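Local coordinates for uncharacterized protein Sortase B (Clostridium perfringens, PDB 5YFK), which is a class B sortase, a cysteine transpeptidase of the kind that probably attaches proteins to the bacterial cell wall, at residues R21-L26 with K46-I51; Y55-K60 with V139-E144. The protein carries 1 engineered substitution. All blocks are in the same frame, centred on the assembly; numbering follows the deposited sequence.

From the N terminus the chain leaves helix 16-19, runs through the loop 21-26, and returns along helix 35-51, where interaction 1 closes the first loop between segments whose nearest ends are 20 residues apart. That helix leads almost directly into strand 55-61, and interaction 2 then closes a second loop, its ends 79 residues apart, by pairing this strand with strand 138-143. The two loops follow one another in series, neither enclosing nor crossing the other. Their centres lie about 10 Å apart and they share a border: Pro25 CB is 3.5 Å from Tyr142 CD1, and Leu48 CD1 is 3.7 Å from Tyr55 CZ. The N-terminal layer thus rests directly on two paired strands of the sheet.

Interaction 1 (R21-L26 with K46-I51); sequences RSLSPL and KNLKNI
Leu23 reaches from the loop to helix 35-51, and its side chain supplies nearly all of the loop's share of the contact. Its CB leads toward the helix, and beyond CG the two methyls divide the work. CD2 lies 4.1 Å from CB of Asn47, the side chain that Leu23 crosses at about a right angle. CD1 meets three residues: CB of Asn47, CD2 of Leu48 at 4.0 Å, and CD1 of Ile51, which it approaches tip to tip at 3.8 Å. These partners at positions 47, 48 and 51 are spaced as one side of an alpha helix requires, so the loop packs on a single helical face. In sortase B enzymes such an N-terminal helical region flanks the beta-barrel, and here Leu48 serves both layers. CG of Leu48 stands anti to its own carbonyl carbon (chi1 -66°), and its CD1 comes 3.6 Å from the backbone O of Leu23 and 4.3 Å from CD of Pro25. No hydrogen bond joins the segments. Inside the loop, Leu26 N donates to Ser24 OG at 2.9 Å, an ST turn that spans Pro25, whose ring also touches Trp58 on the neighbouring sheet.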
# COMPACT_ATOMS: atom_id res chain seq x y z
N ARG A 21 -3.88 12.14 10.64
CA ARG A 21 -4.83 12.11 9.54
C ARG A 21 -5.28 13.52 9.16
O ARG A 21 -5.68 13.78 8.02
CB ARG A 21 -6.04 11.27 9.93
CG ARG A 21 -6.77 10.68 8.75
CD ARG A 21 -7.69 9.58 9.21
NE ARG A 21 -8.94 9.57 8.45
CZ ARG A 21 -10.10 9.15 8.93
NH1 ARG A 21 -10.20 8.75 10.19
NH2 ARG A 21 -11.18 9.15 8.15
N SER A 22 -5.17 14.43 10.11
CA SER A 22 -5.48 15.83 9.85
C SER A 22 -4.36 16.48 9.03
O SER A 22 -4.58 17.46 8.34
CB SER A 22 -5.67 16.58 11.18
OG SER A 22 -4.41 16.86 11.77
N LEU A 23 -3.22 15.80 8.99
CA LEU A 23 -2.08 16.22 8.17
C LEU A 23 -2.09 15.57 6.79
O LEU A 23 -1.09 15.61 6.08
CB LEU A 23 -0.77 15.86 8.86
CG LEU A 23 -0.15 16.91 9.78
CD1 LEU A 23 1.23 16.44 10.18
CD2 LEU A 23 -0.09 18.27 9.09
N SER A 24 -3.21 14.95 6.42
CA SER A 24 -3.26 14.23 5.16
C SER A 24 -3.30 15.21 4.01
O SER A 24 -4.15 16.08 3.97
CB SER A 24 -4.47 13.33 5.08
OG SER A 24 -4.63 12.90 3.74
N PRO A 25 -2.42 15.01 3.02
CA PRO A 25 -2.48 15.83 1.83
C PRO A 25 -3.62 15.44 0.92
O PRO A 25 -3.82 16.08 -0.11
CB PRO A 25 -1.11 15.59 1.17
CG PRO A 25 -0.69 14.24 1.65
CD PRO A 25 -1.23 14.13 3.04
N LEU A 26 -4.43 14.47 1.34
CA LEU A 26 -5.63 14.08 0.61
C LEU A 26 -6.90 14.46 1.38
O LEU A 26 -7.77 13.62 1.60
CB LEU A 26 -5.63 12.56 0.35
CG LEU A 26 -4.50 12.00 -0.51
CD1 LEU A 26 -4.50 10.47 -0.53
CD2 LEU A 26 -4.56 12.54 -1.94
N LYS A 46 5.54 18.59 4.24
CA LYS A 46 6.73 19.05 4.94
C LYS A 46 6.67 18.75 6.42
O LYS A 46 7.67 18.33 7.01
CB LYS A 46 6.95 20.54 4.68
CG LYS A 46 7.42 20.81 3.26
CD LYS A 46 7.68 22.29 3.01
CE LYS A 46 7.95 22.56 1.54
NZ LYS A 46 9.41 22.54 1.25
N ASN A 47 5.49 18.87 7.02
CA ASN A 47 5.33 18.57 8.44
C ASN A 47 5.46 17.09 8.73
O ASN A 47 6.15 16.70 9.64
CB ASN A 47 3.97 19.05 8.94
CG ASN A 47 4.01 20.49 9.43
OD1 ASN A 47 4.95 20.89 10.12
ND2 ASN A 47 3.08 21.29 8.95
N LEU A 48 4.91 16.25 7.85
CA LEU A 48 5.16 14.82 7.96
C LEU A 48 6.65 14.45 7.89
O LEU A 48 7.12 13.66 8.69
CB LEU A 48 4.38 14.08 6.87
CG LEU A 48 2.87 14.19 7.09
CD1 LEU A 48 2.08 13.96 5.80
CD2 LEU A 48 2.46 13.19 8.15
N LYS A 49 7.33 14.91 6.85
CA LYS A 49 8.78 14.67 6.69
C LYS A 49 9.57 15.12 7.93
O LYS A 49 10.53 14.47 8.34
CB LYS A 49 9.28 15.42 5.46
CG LYS A 49 10.05 14.57 4.46
CD LYS A 49 10.19 15.28 3.12
CE LYS A 49 8.84 15.49 2.44
NZ LYS A 49 8.96 15.53 0.95
N ASN A 50 9.12 16.21 8.55
CA ASN A 50 9.81 16.76 9.71
C ASN A 50 9.56 15.90 10.94
O ASN A 50 10.49 15.60 11.68
CB ASN A 50 9.35 18.20 9.96
CG ASN A 50 10.18 18.90 11.01
OD1 ASN A 50 11.37 19.19 10.80
ND2 ASN A 50 9.57 19.21 12.15
N ILE A 51 8.34 15.39 11.09
CA ILE A 51 8.06 14.44 12.15
C ILE A 51 8.88 13.16 11.98
O ILE A 51 9.42 12.63 12.95
CB ILE A 51 6.56 14.10 12.22
CG1 ILE A 51 5.75 15.33 12.64
CG2 ILE A 51 6.32 12.99 13.23
CD1 ILE A 51 4.34 15.37 12.10

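Interaction 2 (Y55-K60 with V139-E144); sequences YRFWIK and VTLYRE
Phe57 meets Leu141 and Arg143 through a chi1 of 55°, which sets its CG between the backbone N and the carbonyl carbon; CG of Arg143 lies anti to the backbone N (chi1 -180°), which carries it up to Arg56 O, 3.7 Å off. Arg143 bends at chi3, its CD lies 4.1 Å from CD2 of Phe57, and its guanidinium plane stands 79° from the Phe57 ring. At the other flank of the ring, CE1 of Phe57 is 3.9 Å from CD2 of Leu141. That same methyl lies 3.7 Å from CG1 of Ile59, whose side chain runs beside that of Leu141 and points the same way; CG1 of Ile59 also packs on CG1 of Val139.

Four backbone hydrogen bonds prove the antiparallel register. Trp58 and Tyr142 form one hydrogen-bonded pair, with Trp58 N to Tyr142 O at 2.9 Å and the return bond from Tyr142 N to Trp58 O. Lys60 and Thr140 form the next, and Ile59 with Leu141 is the non-hydrogen-bonded pair between them. This pairing joins the first and last strands in the order of the sheet, consistent with closure of the sortase beta-barrel. Toward its other neighbour, strand 67-72, the first strand carries a classic beta bulge, Arg56 and Phe57 both facing Val70.

On the face bearing Trp58 and Tyr142, their CB atoms are 4.2 Å apart; Trp58 packs on Ser24 and Leu48, Tyr142 on Asp41 and Glu45 of helix 35-51, and Trp58 NE1 bonds Asp67. A water accepts from Glu144 N and donates to Arg56 O at 2.6 Å; a second lies between Lys60 O and Thr140 OG1 of the last pair.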
# COMPACT_ATOMS: atom_id res chain seq x y z
N TYR A 55 9.27 9.31 6.07
CA TYR A 55 8.03 9.54 5.32
C TYR A 55 8.27 9.57 3.81
O TYR A 55 9.22 10.19 3.34
CB TYR A 55 7.40 10.85 5.76
CG TYR A 55 6.17 11.21 4.94
CD1 TYR A 55 4.96 10.58 5.18
CD2 TYR A 55 6.25 12.10 3.89
CE1 TYR A 55 3.85 10.87 4.43
CE2 TYR A 55 5.12 12.46 3.17
CZ TYR A 55 3.93 11.81 3.43
OH TYR A 55 2.82 12.09 2.66
N ARG A 56 7.38 8.92 3.05
CA ARG A 56 7.51 8.93 1.59
C ARG A 56 6.26 9.40 0.87
O ARG A 56 6.36 10.11 -0.14
CB ARG A 56 7.92 7.55 1.08
CG ARG A 56 9.23 7.01 1.65
CD ARG A 56 10.43 7.74 1.04
NE ARG A 56 11.70 7.29 1.60
CZ ARG A 56 12.34 7.91 2.59
NH1 ARG A 56 11.84 9.00 3.14
NH2 ARG A 56 13.47 7.40 3.07
N PHE A 57 5.09 8.92 1.30
CA PHE A 57 3.85 9.30 0.64
C PHE A 57 2.65 8.99 1.52
O PHE A 57 2.76 8.30 2.55
CB PHE A 57 3.71 8.60 -0.74
CG PHE A 57 3.84 7.10 -0.69
CD1 PHE A 57 2.71 6.31 -0.58
CD2 PHE A 57 5.06 6.48 -0.94
CE1 PHE A 57 2.82 4.92 -0.55
CE2 PHE A 57 5.16 5.09 -1.01
CZ PHE A 57 4.02 4.31 -0.85
N TRP A 58 1.48 9.44 1.08
CA TRP A 58 0.23 9.14 1.77
C TRP A 58 -0.57 8.11 0.94
O TRP A 58 -0.55 8.13 -0.29
CB TRP A 58 -0.59 10.41 1.98
CG TRP A 58 -1.71 10.23 2.98
CD1 TRP A 58 -2.90 9.60 2.77
CD2 TRP A 58 -1.67 10.53 4.37
NE1 TRP A 58 -3.63 9.55 3.92
CE2 TRP A 58 -2.85 10.02 4.95
CE3 TRP A 58 -0.70 11.11 5.20
CZ2 TRP A 58 -3.17 10.24 6.26
CZ3 TRP A 58 -1.02 11.32 6.52
CH2 TRP A 58 -2.24 10.87 7.05
N ILE A 59 -1.22 7.20 1.63
CA ILE A 59 -2.09 6.21 0.96
C ILE A 59 -3.51 6.32 1.52
O ILE A 59 -3.72 6.32 2.74
CB ILE A 59 -1.53 4.78 1.15
CG1 ILE A 59 -2.33 3.76 0.34
CG2 ILE A 59 -1.47 4.37 2.59
CD1 ILE A 59 -1.65 2.40 0.23
N LYS A 60 -4.47 6.23 0.61
CA LYS A 60 -5.85 6.12 0.96
C LYS A 60 -6.52 5.10 0.06
O LYS A 60 -6.44 5.20 -1.17
CB LYS A 60 -6.54 7.48 0.83
CG LYS A 60 -8.06 7.45 1.05
CD LYS A 60 -8.42 7.08 2.47
CE LYS A 60 -9.77 6.36 2.57
NZ LYS A 60 -9.88 5.62 3.85
N VAL A 139 -7.02 2.94 -5.36
CA VAL A 139 -6.07 3.35 -4.32
C VAL A 139 -5.44 4.69 -4.75
O VAL A 139 -5.01 4.87 -5.90
CB VAL A 139 -4.97 2.29 -4.12
CG1 VAL A 139 -4.01 2.66 -3.01
CG2 VAL A 139 -5.57 0.94 -3.86
N THR A 140 -5.52 5.66 -3.87
CA THR A 140 -4.91 6.96 -4.11
C THR A 140 -3.61 7.14 -3.32
O THR A 140 -3.55 6.81 -2.14
CB THR A 140 -5.91 8.07 -3.72
OG1 THR A 140 -7.19 7.73 -4.26
CG2 THR A 140 -5.48 9.41 -4.30
N LEU A 141 -2.55 7.57 -4.00
CA LEU A 141 -1.32 8.00 -3.31
C LEU A 141 -1.12 9.49 -3.44
O LEU A 141 -1.47 10.08 -4.44
CB LEU A 141 -0.08 7.29 -3.88
CG LEU A 141 -0.14 5.77 -3.92
CD1 LEU A 141 1.16 5.19 -4.46
CD2 LEU A 141 -0.52 5.18 -2.56
N TYR A 142 -0.41 10.07 -2.48
CA TYR A 142 0.08 11.44 -2.64
C TYR A 142 1.54 11.49 -2.32
O TYR A 142 1.93 11.09 -1.23
CB TYR A 142 -0.67 12.38 -1.71
CG TYR A 142 -0.42 13.82 -2.06
CD1 TYR A 142 0.69 14.50 -1.57
CD2 TYR A 142 -1.35 14.54 -2.80
CE1 TYR A 142 0.86 15.87 -1.84
CE2 TYR A 142 -1.14 15.86 -3.12
CZ TYR A 142 -0.04 16.52 -2.62
OH TYR A 142 0.09 17.86 -2.89
N ARG A 143 2.34 11.77 -3.34
CA ARG A 143 3.79 11.74 -3.23
C ARG A 143 4.40 12.96 -3.92
O ARG A 143 4.06 13.27 -5.07
CB ARG A 143 4.36 10.47 -3.87
CG ARG A 143 5.87 10.40 -3.76
CD ARG A 143 6.44 8.99 -3.93
NE ARG A 143 6.49 8.59 -5.33
CZ ARG A 143 7.50 8.84 -6.16
NH1 ARG A 143 7.35 8.61 -7.45
NH2 ARG A 143 8.67 9.25 -5.72
N GLU A 144 5.33 13.63 -3.25
CA GLU A 144 6.01 14.78 -3.87
C GLU A 144 5.01 15.73 -4.51
O GLU A 144 5.13 16.08 -5.70
CB GLU A 144 7.04 14.29 -4.91
CG GLU A 144 8.11 13.39 -4.30
CD GLU A 144 9.20 13.00 -5.28
OE1 GLU A 144 10.31 12.68 -4.81
OE2 GLU A 144 8.91 12.88 -6.51
O HOH W 1 5.97 12.65 -0.58
O HOH W 2 -8.87 5.77 -3.29